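Local coordinates for protein putative polyketide cyclase (Bacillus cereus, PDB 3K0Z) that is of unknown function but, as a putative lipoprotein of the SnoaL-like family, may share the ring-closing chemistry of polyketide cyclases, at residues 56-67 with 135-143; 89-98 with 110-118. All blocks are in the same frame, centred on the assembly; numbering follows the deposited sequence.

Interaction 1. Residues 56-67 with 135-143; sequences PQTVTENFFDHT and GKITEDWHL
Lys-136, Ile-137 and His-66 bury the most surface where strands 59-60 and 63-65, separated by a corner, pair in parallel with strand 136-143. Lys-136 stretches its flexible chain alongside 56-60 and donates from NZ to Pro-56 O (2.6 Å), approaching nearly along the C=O axis; its methylenes meanwhile pass the backbone carbonyls of Thr-58 and Val-59. Next along, Ile-137 N bonds to Thr-58 O at 2.9 Å. With CG1 anti to the carbonyl carbon (chi1 -61°) and CG2 therefore anti to the backbone N, the branched side chain splits its work: CG2 meets the rim of the Phe-63 ring, 3.9 Å from CE1, while CD1 lies 4.0 Å from Thr-58 CG2. A beta-branched aliphatic suits this buried place between an aromatic and a methyl.

His-66 uses both its flatness and its N-H. The ring lies in an offset stack on the five-membered ring of Trp-141, centroids 4.4 Å apart and planes 12° from parallel, and NE2 donates to Glu-139 OE1 at 2.7 Å. That oxygen lies in the imidazole plane, although the donor stands 59° out of the carboxylate plane. Stack and bond together fix the rotation of the ring. A second histidine-carboxylate bond joins His-142 NE2 to Asp-65 OD2 (2.6 Å), on the syn side. Thr-67 OG1 accepts the backbone N-H of His-142 at 2.9 Å.

Strand 63-65 is the outermost strand within the chain on this side of the sheet. Strand 120-133 pairs with the other edge of 136-143, Phe-43 of helix 30-49 packs on Val-59 and Ile-137, and Leu-79 of helix 76-87 touches Phe-63.

Interaction 2. Residues 89-98 with 110-118; sequences IVPNIHCEIE and RLSFTGTHN
Glu-98 meets Ser-112 because its chain folds back: CG is anti to the carbonyl carbon (chi1 -58°) and the chain then bends at chi2 (-66°), while the serine holds OG between its backbone N and carbonyl carbon (chi1 49°). OG then donates to Glu-98 OE2 over 2.5 Å, on the anti side of the carboxylate. These residues belong to the antiparallel beta hairpin of strands 93-103 and 106-117, part of the curved sheet of the NTF2-like, SnoaL-type fold. Ser-112 OG also accepts from a water that donates to Glu-96 OE1; so small a hydroxyl serves Glu-98 directly and Glu-96 through water, and Glu-96 has its main partner in Lys-20.

Arg-110 lays its guanidinium against Glu-98, whose CB stands 3.3 Å above the guanidinium plane. Their charges are near but make no salt bridge: a water links them instead, donating to Glu-98 OE1 and accepting from Arg-110 NH2.

On the face carrying Cys-95 and Phe-113, nonpolar groups meet. Cys-95 SG lies obliquely 4.2 Å from the centroid of the Phe-113 ring, and Ile-97 CG1 comes within 4.0 Å of Leu-111 CD1. Tyr-44 of helix 30-49 packs on Cys-95, Ile-97 and Leu-111, consistent with the apolar residues at these positions.

Towards the open end of the hairpin, Gly-115 has no side chain, and Asn-92 O can sit 3.1 Å from its CA. Asn-92 uses both ends of its amide: OD1 accepts from His-94 NE2 at 2.8 Å, and ND2 donates almost within the amide plane to Thr-116 OG1, 2.9 Å away. Beyond it, His-117 ND1 donates to Ile-89 O at 3.2 Å, the oxygen lying at the edge of the imidazole.

Overall arrangement
Interactions 1 and 2 reach the same mixed sheet, on opposite sides of the chain's centre: their centres are 21 Å apart, and their nearest atoms about 6 Å apart do not touch. Strand 120-133 lies between strand 106-117 of interaction 2 and strand 136-144 of interaction 1. In sequence, the hairpin is nested inside the loop that interaction 1 closes. Helix 30-49 packs against both, through Phe-43 and Tyr-44. The dimer connects them again: Trp-141 of one subunit makes a cation-pi contact with Arg-110 of the other. A bound cyclohexylaminoethane sulfonate, probably from the crystallisation liquor, lies about 4 Å from the side chain of Ile-89.

Interaction 1. Residues 56-67 with 135-143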
loop_
_atom_site.group_PDB
_atom_site.type_symbol
_atom_site.label_atom_id
_atom_site.label_comp_id
_atom_site.label_asym_id
_atom_site.label_seq_id
_atom_site.Cartn_x
_atom_site.Cartn_y
_atom_site.Cartn_z
ATOM N N PRO A 56 13.255 -8.638 17.661
ATOM C CA PRO A 56 13.609 -7.577 18.568
ATOM C C PRO A 56 14.623 -6.559 18.033
ATOM O O PRO A 56 14.832 -5.522 18.668
ATOM C CB PRO A 56 14.189 -8.325 19.775
ATOM C CG PRO A 56 14.480 -9.681 19.314
ATOM C CD PRO A 56 13.690 -9.961 18.126
ATOM N N GLN A 57 15.277 -6.832 16.904
ATOM C CA GLN A 57 16.164 -5.829 16.348
ATOM C C GLN A 57 15.397 -4.893 15.418
ATOM O O GLN A 57 15.955 -3.905 14.944
ATOM C CB GLN A 57 17.301 -6.483 15.573
ATOM C CG GLN A 57 18.172 -7.434 16.420
ATOM C CD GLN A 57 19.191 -8.151 15.576
ATOM O OE1 GLN A 57 20.161 -7.558 15.152
ATOM N NE2 GLN A 57 18.987 -9.456 15.353
ATOM N N THR A 58 14.130 -5.216 15.141
ATOM C CA THR A 58 13.386 -4.557 14.056
ATOM C C THR A 58 12.133 -3.819 14.513
ATOM O O THR A 58 11.872 -2.697 14.035
ATOM C CB THR A 58 12.983 -5.587 13.003
ATOM O OG1 THR A 58 14.123 -6.379 12.635
ATOM C CG2 THR A 58 12.368 -4.904 11.745
ATOM N N VAL A 59 11.368 -4.442 15.406
ATOM C CA VAL A 59 10.144 -3.862 15.931
ATOM C C VAL A 59 10.232 -3.648 17.442
ATOM O O VAL A 59 11.009 -4.307 18.110
ATOM C CB VAL A 59 8.873 -4.691 15.518
ATOM C CG1 VAL A 59 8.916 -5.001 13.991
ATOM C CG2 VAL A 59 8.757 -6.007 16.324
ATOM N N THR A 60 9.442 -2.715 17.966
ATOM C CA THR A 60 9.428 -2.445 19.395
ATOM C C THR A 60 8.616 -3.534 20.072
ATOM O O THR A 60 7.800 -4.218 19.448
ATOM C CB THR A 60 8.812 -1.089 19.722
ATOM O OG1 THR A 60 7.463 -1.072 19.270
ATOM C CG2 THR A 60 9.612 0.024 19.072
ATOM N N GLU A 61 8.810 -3.687 21.375
ATOM C CA GLU A 61 8.180 -4.817 22.065
ATOM C C GLU A 61 6.664 -4.706 22.028
ATOM O O GLU A 61 6.003 -5.707 22.076
ATOM C CB GLU A 61 8.677 -4.951 23.505
ATOM C CG GLU A 61 8.072 -3.968 24.451
ATOM N N ASN A 62 6.157 -3.477 21.908
ATOM C CA ASN A 62 4.732 -3.175 21.839
ATOM C C ASN A 62 4.199 -2.939 20.427
ATOM O O ASN A 62 3.152 -2.300 20.250
ATOM C CB ASN A 62 4.446 -1.955 22.732
ATOM C CG ASN A 62 4.736 -2.235 24.170
ATOM O OD1 ASN A 62 5.411 -1.458 24.853
ATOM N ND2 ASN A 62 4.251 -3.374 24.646
ATOM N N PHE A 63 4.913 -3.476 19.435
ATOM C CA PHE A 63 4.514 -3.407 18.020
ATOM C C PHE A 63 3.035 -3.736 17.799
ATOM O O PHE A 63 2.535 -4.712 18.352
ATOM C CB PHE A 63 5.379 -4.358 17.204
ATOM C CG PHE A 63 4.887 -4.569 15.790
ATOM C CD1 PHE A 63 5.171 -3.663 14.787
ATOM C CD2 PHE A 63 4.100 -5.659 15.476
ATOM C CE1 PHE A 63 4.685 -3.873 13.463
ATOM C CE2 PHE A 63 3.599 -5.861 14.161
ATOM C CZ PHE A 63 3.891 -4.965 13.187
ATOM N N PHE A 64 2.350 -2.932 16.990
ATOM C CA PHE A 64 0.916 -3.063 16.806
ATOM C C PHE A 64 0.546 -2.988 15.308
ATOM O O PHE A 64 0.890 -2.021 14.587
ATOM C CB PHE A 64 0.210 -1.965 17.603
ATOM C CG PHE A 64 -1.264 -2.143 17.683
ATOM C CD1 PHE A 64 -2.080 -1.680 16.681
ATOM C CD2 PHE A 64 -1.831 -2.770 18.755
ATOM C CE1 PHE A 64 -3.439 -1.859 16.743
ATOM C CE2 PHE A 64 -3.190 -2.948 18.818
ATOM C CZ PHE A 64 -3.984 -2.492 17.808
ATOM N N ASP A 65 -0.114 -4.037 14.842
ATOM C CA ASP A 65 -0.596 -4.119 13.470
ATOM C C ASP A 65 -2.021 -3.566 13.465
ATOM O O ASP A 65 -2.941 -4.128 14.090
ATOM C CB ASP A 65 -0.534 -5.588 12.989
ATOM C CG ASP A 65 -0.969 -5.767 11.552
ATOM O OD1 ASP A 65 -1.464 -4.782 10.988
ATOM O OD2 ASP A 65 -0.813 -6.895 10.996
ATOM N N HIS A 66 -2.204 -2.443 12.784
ATOM C CA HIS A 66 -3.521 -1.863 12.618
ATOM C C HIS A 66 -4.413 -2.576 11.633
ATOM O O HIS A 66 -5.593 -2.255 11.563
ATOM C CB HIS A 66 -3.388 -0.408 12.166
ATOM C CG HIS A 66 -2.757 0.459 13.194
ATOM N ND1 HIS A 66 -3.452 0.917 14.284
ATOM C CD2 HIS A 66 -1.495 0.920 13.326
ATOM C CE1 HIS A 66 -2.647 1.640 15.039
ATOM N NE2 HIS A 66 -1.454 1.658 14.481
ATOM N N THR A 67 -3.874 -3.523 10.862
ATOM C CA THR A 67 -4.638 -4.167 9.796
ATOM C C THR A 67 -4.383 -5.688 9.856
ATOM O O THR A 67 -3.870 -6.296 8.934
ATOM C CB THR A 67 -4.181 -3.580 8.461
ATOM O OG1 THR A 67 -2.761 -3.728 8.355
ATOM C CG2 THR A 67 -4.522 -2.066 8.325
ATOM N N GLY A 135 14.619 4.180 14.910
ATOM C CA GLY A 135 15.155 3.016 14.237
ATOM C C GLY A 135 14.433 1.703 14.401
ATOM O O GLY A 135 14.942 0.666 13.938
ATOM N N LYS A 136 13.267 1.729 15.067
ATOM C CA LYS A 136 12.416 0.551 15.122
ATOM C C LYS A 136 10.978 0.817 14.696
ATOM O O LYS A 136 10.474 1.920 14.820
ATOM C CB LYS A 136 12.477 -0.117 16.488
ATOM C CG LYS A 136 13.869 -0.676 16.788
ATOM C CD LYS A 136 13.802 -1.839 17.710
ATOM C CE LYS A 136 15.159 -2.154 18.345
ATOM N NZ LYS A 136 14.926 -3.079 19.481
ATOM N N ILE A 137 10.340 -0.209 14.149
ATOM C CA ILE A 137 8.978 -0.098 13.656
ATOM C C ILE A 137 8.055 -0.232 14.863
ATOM O O ILE A 137 8.130 -1.242 15.597
ATOM C CB ILE A 137 8.679 -1.214 12.624
ATOM C CG1 ILE A 137 9.625 -1.100 11.399
ATOM C CG2 ILE A 137 7.186 -1.198 12.236
ATOM C CD1 ILE A 137 9.570 -2.405 10.493
ATOM N N THR A 138 7.203 0.770 15.089
ATOM C CA THR A 138 6.280 0.729 16.223
ATOM C C THR A 138 4.889 0.190 15.850
ATOM O O THR A 138 4.185 -0.393 16.681
ATOM C CB THR A 138 6.123 2.092 16.840
ATOM O OG1 THR A 138 5.503 2.978 15.905
ATOM C CG2 THR A 138 7.479 2.624 17.320
ATOM N N GLU A 139 4.483 0.413 14.608
ATOM C CA GLU A 139 3.158 0.005 14.156
ATOM C C GLU A 139 3.121 -0.039 12.612
ATOM O O GLU A 139 4.008 0.497 11.928
ATOM C CB GLU A 139 2.061 0.944 14.705
ATOM C CG GLU A 139 2.257 2.390 14.347
ATOM C CD GLU A 139 1.319 3.376 15.083
ATOM O OE1 GLU A 139 0.421 2.981 15.811
ATOM O OE2 GLU A 139 1.463 4.572 14.883
ATOM N N ASP A 140 2.119 -0.720 12.061
ATOM C CA ASP A 140 2.004 -0.748 10.635
ATOM C C ASP A 140 0.585 -0.937 10.157
ATOM O O ASP A 140 -0.323 -1.257 10.934
ATOM C CB ASP A 140 2.998 -1.732 9.993
ATOM C CG ASP A 140 2.599 -3.199 10.149
ATOM O OD1 ASP A 140 1.805 -3.491 11.030
ATOM O OD2 ASP A 140 3.082 -4.066 9.371
ATOM N N TRP A 141 0.446 -0.709 8.860
ATOM C CA TRP A 141 -0.770 -0.873 8.075
ATOM C C TRP A 141 -0.300 -1.534 6.801
ATOM O O TRP A 141 0.549 -1.000 6.093
ATOM C CB TRP A 141 -1.409 0.470 7.728
ATOM C CG TRP A 141 -1.762 1.335 8.871
ATOM C CD1 TRP A 141 -3.015 1.528 9.406
ATOM C CD2 TRP A 141 -0.890 2.252 9.573
ATOM N NE1 TRP A 141 -2.949 2.461 10.388
ATOM C CE2 TRP A 141 -1.665 2.922 10.512
ATOM C CE3 TRP A 141 0.459 2.571 9.468
ATOM C CZ2 TRP A 141 -1.123 3.871 11.403
ATOM C CZ3 TRP A 141 1.000 3.518 10.342
ATOM C CH2 TRP A 141 0.209 4.132 11.311
ATOM N N HIS A 142 -0.866 -2.688 6.461
ATOM C CA HIS A 142 -0.338 -3.420 5.336
ATOM C C HIS A 142 -1.423 -4.237 4.674
ATOM O O HIS A 142 -2.481 -4.546 5.271
ATOM C CB HIS A 142 0.780 -4.343 5.838
ATOM C CG HIS A 142 0.303 -5.412 6.766
ATOM N ND1 HIS A 142 0.027 -6.695 6.343
ATOM C CD2 HIS A 142 0.030 -5.383 8.093
ATOM C CE1 HIS A 142 -0.367 -7.418 7.375
ATOM N NE2 HIS A 142 -0.383 -6.643 8.448
ATOM N N LEU A 143 -1.160 -4.599 3.431
ATOM C CA LEU A 143 -2.114 -5.423 2.651
ATOM C C LEU A 143 -1.350 -6.294 1.670
ATOM O O LEU A 143 -0.448 -5.802 0.979
ATOM C CB LEU A 143 -3.044 -4.461 1.927
ATOM C CG LEU A 143 -4.450 -4.822 1.548
ATOM C CD1 LEU A 143 -5.204 -5.625 2.629
ATOM C CD2 LEU A 143 -5.143 -3.480 1.204
HETATM O O HOH W 1 16.062 -2.187 13.003
HETATM O O HOH W 2 3.563 0.191 19.036
HETATM O O HOH W 3 -4.017 -6.722 6.178
#

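Interaction 2. Residues 89-98 with 110-118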
loop_
_atom_site.group_PDB
_atom_site.type_symbol
_atom_site.label_atom_id
_atom_site.label_comp_id
_atom_site.label_asym_id
_atom_site.label_seq_id
_atom_site.Cartn_x
_atom_site.Cartn_y
_atom_site.Cartn_z
ATOM N N ILE A 89 2.083 -24.231 4.001
ATOM C CA ILE A 89 1.458 -24.378 2.689
ATOM C C ILE A 89 2.407 -24.031 1.529
ATOM O O ILE A 89 2.385 -24.715 0.510
ATOM C CB ILE A 89 0.227 -23.471 2.508
ATOM C CG1 ILE A 89 -0.708 -23.520 3.718
ATOM C CG2 ILE A 89 -0.586 -23.950 1.258
ATOM C CD1 ILE A 89 -1.368 -24.908 3.899
ATOM N N VAL A 90 3.199 -22.967 1.681
ATOM C CA VAL A 90 4.143 -22.507 0.639
ATOM C C VAL A 90 5.527 -22.317 1.245
ATOM O O VAL A 90 5.946 -21.195 1.470
ATOM C CB VAL A 90 3.712 -21.137 0.003
ATOM C CG1 VAL A 90 4.610 -20.737 -1.191
ATOM C CG2 VAL A 90 2.243 -21.199 -0.470
ATOM N N PRO A 91 6.241 -23.420 1.491
ATOM C CA PRO A 91 7.587 -23.260 2.018
ATOM C C PRO A 91 8.585 -22.681 1.010
ATOM O O PRO A 91 9.542 -22.047 1.424
ATOM C CB PRO A 91 7.988 -24.682 2.433
ATOM C CG PRO A 91 7.127 -25.576 1.655
ATOM C CD PRO A 91 5.855 -24.826 1.348
ATOM N N ASN A 92 8.393 -22.900 -0.291
ATOM C CA ASN A 92 9.267 -22.263 -1.273
ATOM C C ASN A 92 8.720 -20.867 -1.596
ATOM O O ASN A 92 7.996 -20.680 -2.596
ATOM C CB ASN A 92 9.363 -23.080 -2.545
ATOM C CG ASN A 92 10.345 -22.493 -3.531
ATOM O OD1 ASN A 92 11.313 -21.823 -3.140
ATOM N ND2 ASN A 92 10.097 -22.718 -4.815
ATOM N N ILE A 93 9.089 -19.907 -0.755
ATOM C CA ILE A 93 8.641 -18.530 -0.829
ATOM C C ILE A 93 9.819 -17.573 -0.567
ATOM O O ILE A 93 10.689 -17.880 0.236
ATOM C CB ILE A 93 7.506 -18.243 0.230
ATOM C CG1 ILE A 93 6.790 -16.927 -0.108
ATOM C CG2 ILE A 93 8.077 -18.283 1.698
ATOM C CD1 ILE A 93 5.984 -16.957 -1.427
ATOM N N HIS A 94 9.797 -16.420 -1.252
ATOM C CA HIS A 94 10.876 -15.436 -1.241
ATOM C C HIS A 94 10.269 -14.049 -1.320
ATOM O O HIS A 94 9.311 -13.837 -2.096
ATOM C CB HIS A 94 11.769 -15.710 -2.464
ATOM C CG HIS A 94 12.227 -17.139 -2.535
ATOM N ND1 HIS A 94 13.325 -17.595 -1.844
ATOM C CD2 HIS A 94 11.685 -18.223 -3.140
ATOM C CE1 HIS A 94 13.463 -18.892 -2.049
ATOM N NE2 HIS A 94 12.477 -19.298 -2.827
ATOM N N CYS A 95 10.846 -13.109 -0.573
ATOM C CA CYS A 95 10.343 -11.726 -0.483
ATOM C C CYS A 95 11.413 -10.745 -0.974
ATOM O O CYS A 95 12.545 -10.845 -0.526
ATOM C CB CYS A 95 10.020 -11.431 0.982
ATOM S SG CYS A 95 9.465 -9.739 1.279
ATOM N N GLU A 96 11.038 -9.824 -1.873
ATOM C CA GLU A 96 11.903 -8.761 -2.373
ATOM C C GLU A 96 11.223 -7.400 -2.204
ATOM O O GLU A 96 10.000 -7.311 -2.248
ATOM C CB GLU A 96 12.199 -9.011 -3.830
ATOM C CG GLU A 96 13.096 -10.194 -4.069
ATOM C CD GLU A 96 13.743 -10.133 -5.490
ATOM O OE1 GLU A 96 13.021 -10.128 -6.509
ATOM O OE2 GLU A 96 14.986 -10.041 -5.566
ATOM N N ILE A 97 12.015 -6.365 -1.956
ATOM C CA ILE A 97 11.526 -5.009 -1.831
ATOM C C ILE A 97 11.621 -4.324 -3.217
ATOM O O ILE A 97 12.736 -4.072 -3.763
ATOM C CB ILE A 97 12.371 -4.179 -0.772
ATOM C CG1 ILE A 97 12.430 -4.861 0.605
ATOM C CG2 ILE A 97 11.865 -2.694 -0.682
ATOM C CD1 ILE A 97 13.458 -4.195 1.587
ATOM N N GLU A 98 10.464 -4.080 -3.812
ATOM C CA GLU A 98 10.407 -3.386 -5.074
ATOM C C GLU A 98 10.607 -1.883 -4.967
ATOM O O GLU A 98 11.254 -1.272 -5.831
ATOM C CB GLU A 98 9.114 -3.670 -5.818
ATOM C CG GLU A 98 8.865 -5.140 -6.099
ATOM C CD GLU A 98 9.866 -5.736 -7.066
ATOM O OE1 GLU A 98 10.258 -5.035 -8.009
ATOM O OE2 GLU A 98 10.282 -6.887 -6.875
ATOM N N ARG A 110 6.815 -1.485 -1.077
ATOM C CA ARG A 110 6.081 -2.307 -2.002
ATOM C C ARG A 110 6.889 -3.587 -2.185
ATOM O O ARG A 110 8.066 -3.544 -2.606
ATOM C CB ARG A 110 5.872 -1.605 -3.347
ATOM C CG ARG A 110 5.159 -2.422 -4.384
ATOM C CD ARG A 110 4.738 -1.579 -5.627
ATOM N NE ARG A 110 5.856 -1.054 -6.407
ATOM C CZ ARG A 110 6.528 -1.735 -7.321
ATOM N NH1 ARG A 110 6.277 -3.006 -7.542
ATOM N NH2 ARG A 110 7.501 -1.136 -7.994
ATOM N N LEU A 111 6.254 -4.707 -1.913
ATOM C CA LEU A 111 6.911 -6.019 -1.912
ATOM C C LEU A 111 6.472 -6.945 -3.028
ATOM O O LEU A 111 5.364 -6.789 -3.565
ATOM C CB LEU A 111 6.630 -6.722 -0.582
ATOM C CG LEU A 111 7.056 -6.042 0.742
ATOM C CD1 LEU A 111 8.510 -5.375 0.698
ATOM C CD2 LEU A 111 5.988 -5.066 1.303
ATOM N N SER A 112 7.373 -7.852 -3.441
ATOM C CA SER A 112 7.019 -8.938 -4.353
ATOM C C SER A 112 7.327 -10.244 -3.613
ATOM O O SER A 112 8.367 -10.353 -2.948
ATOM C CB SER A 112 7.762 -8.845 -5.698
ATOM O OG SER A 112 9.142 -8.648 -5.481
ATOM N N PHE A 113 6.376 -11.172 -3.639
ATOM C CA PHE A 113 6.538 -12.493 -3.047
ATOM C C PHE A 113 6.445 -13.494 -4.182
ATOM O O PHE A 113 5.438 -13.513 -4.918
ATOM C CB PHE A 113 5.426 -12.789 -2.046
ATOM C CG PHE A 113 5.557 -12.051 -0.759
ATOM C CD1 PHE A 113 6.299 -12.595 0.299
ATOM C CD2 PHE A 113 4.930 -10.826 -0.585
ATOM C CE1 PHE A 113 6.426 -11.901 1.496
ATOM C CE2 PHE A 113 5.042 -10.127 0.624
ATOM C CZ PHE A 113 5.811 -10.663 1.652
ATOM N N THR A 114 7.462 -14.335 -4.327
ATOM C CA THR A 114 7.508 -15.298 -5.408
ATOM C C THR A 114 7.933 -16.672 -4.901
ATOM O O THR A 114 8.628 -16.804 -3.888
ATOM C CB THR A 114 8.488 -14.865 -6.523
ATOM O OG1 THR A 114 9.783 -14.760 -5.960
ATOM C CG2 THR A 114 8.111 -13.509 -7.083
ATOM N N GLY A 115 7.486 -17.703 -5.606
ATOM C CA GLY A 115 7.858 -19.060 -5.235
ATOM C C GLY A 115 7.066 -20.078 -6.045
ATOM O O GLY A 115 6.725 -19.830 -7.207
ATOM N N THR A 116 6.766 -21.216 -5.434
ATOM C CA THR A 116 6.003 -22.216 -6.107
ATOM C C THR A 116 5.113 -22.929 -5.135
ATOM O O THR A 116 5.359 -22.939 -3.959
ATOM C CB THR A 116 6.915 -23.263 -6.766
ATOM O OG1 THR A 116 7.681 -23.923 -5.762
ATOM C CG2 THR A 116 7.894 -22.640 -7.832
ATOM N N HIS A 117 4.079 -23.560 -5.668
ATOM C CA HIS A 117 3.140 -24.359 -4.881
ATOM C C HIS A 117 2.676 -25.398 -5.845
ATOM O O HIS A 117 2.259 -25.067 -6.946
ATOM C CB HIS A 117 1.949 -23.535 -4.421
ATOM C CG HIS A 117 0.904 -24.344 -3.736
ATOM N ND1 HIS A 117 1.071 -24.823 -2.451
ATOM C CD2 HIS A 117 -0.283 -24.828 -4.169
ATOM C CE1 HIS A 117 0.016 -25.541 -2.114
ATOM N NE2 HIS A 117 -0.819 -25.566 -3.139
ATOM N N ASN A 118 2.778 -26.647 -5.438
ATOM C CA ASN A 118 2.587 -27.760 -6.318
ATOM C C ASN A 118 3.421 -27.527 -7.573
ATOM O O ASN A 118 4.611 -27.197 -7.488
ATOM C CB ASN A 118 1.092 -27.991 -6.595
ATOM C CG ASN A 118 0.325 -28.382 -5.336
ATOM O OD1 ASN A 118 0.897 -28.928 -4.384
ATOM N ND2 ASN A 118 -0.974 -28.103 -5.324
HETATM O O HOH W 4 6.295 -24.176 -1.752
HETATM O O HOH W 5 10.229 -12.715 -4.625
HETATM O O HOH W 6 10.630 -10.925 -6.356
HETATM O O HOH W 7 9.435 -2.765 -9.414
#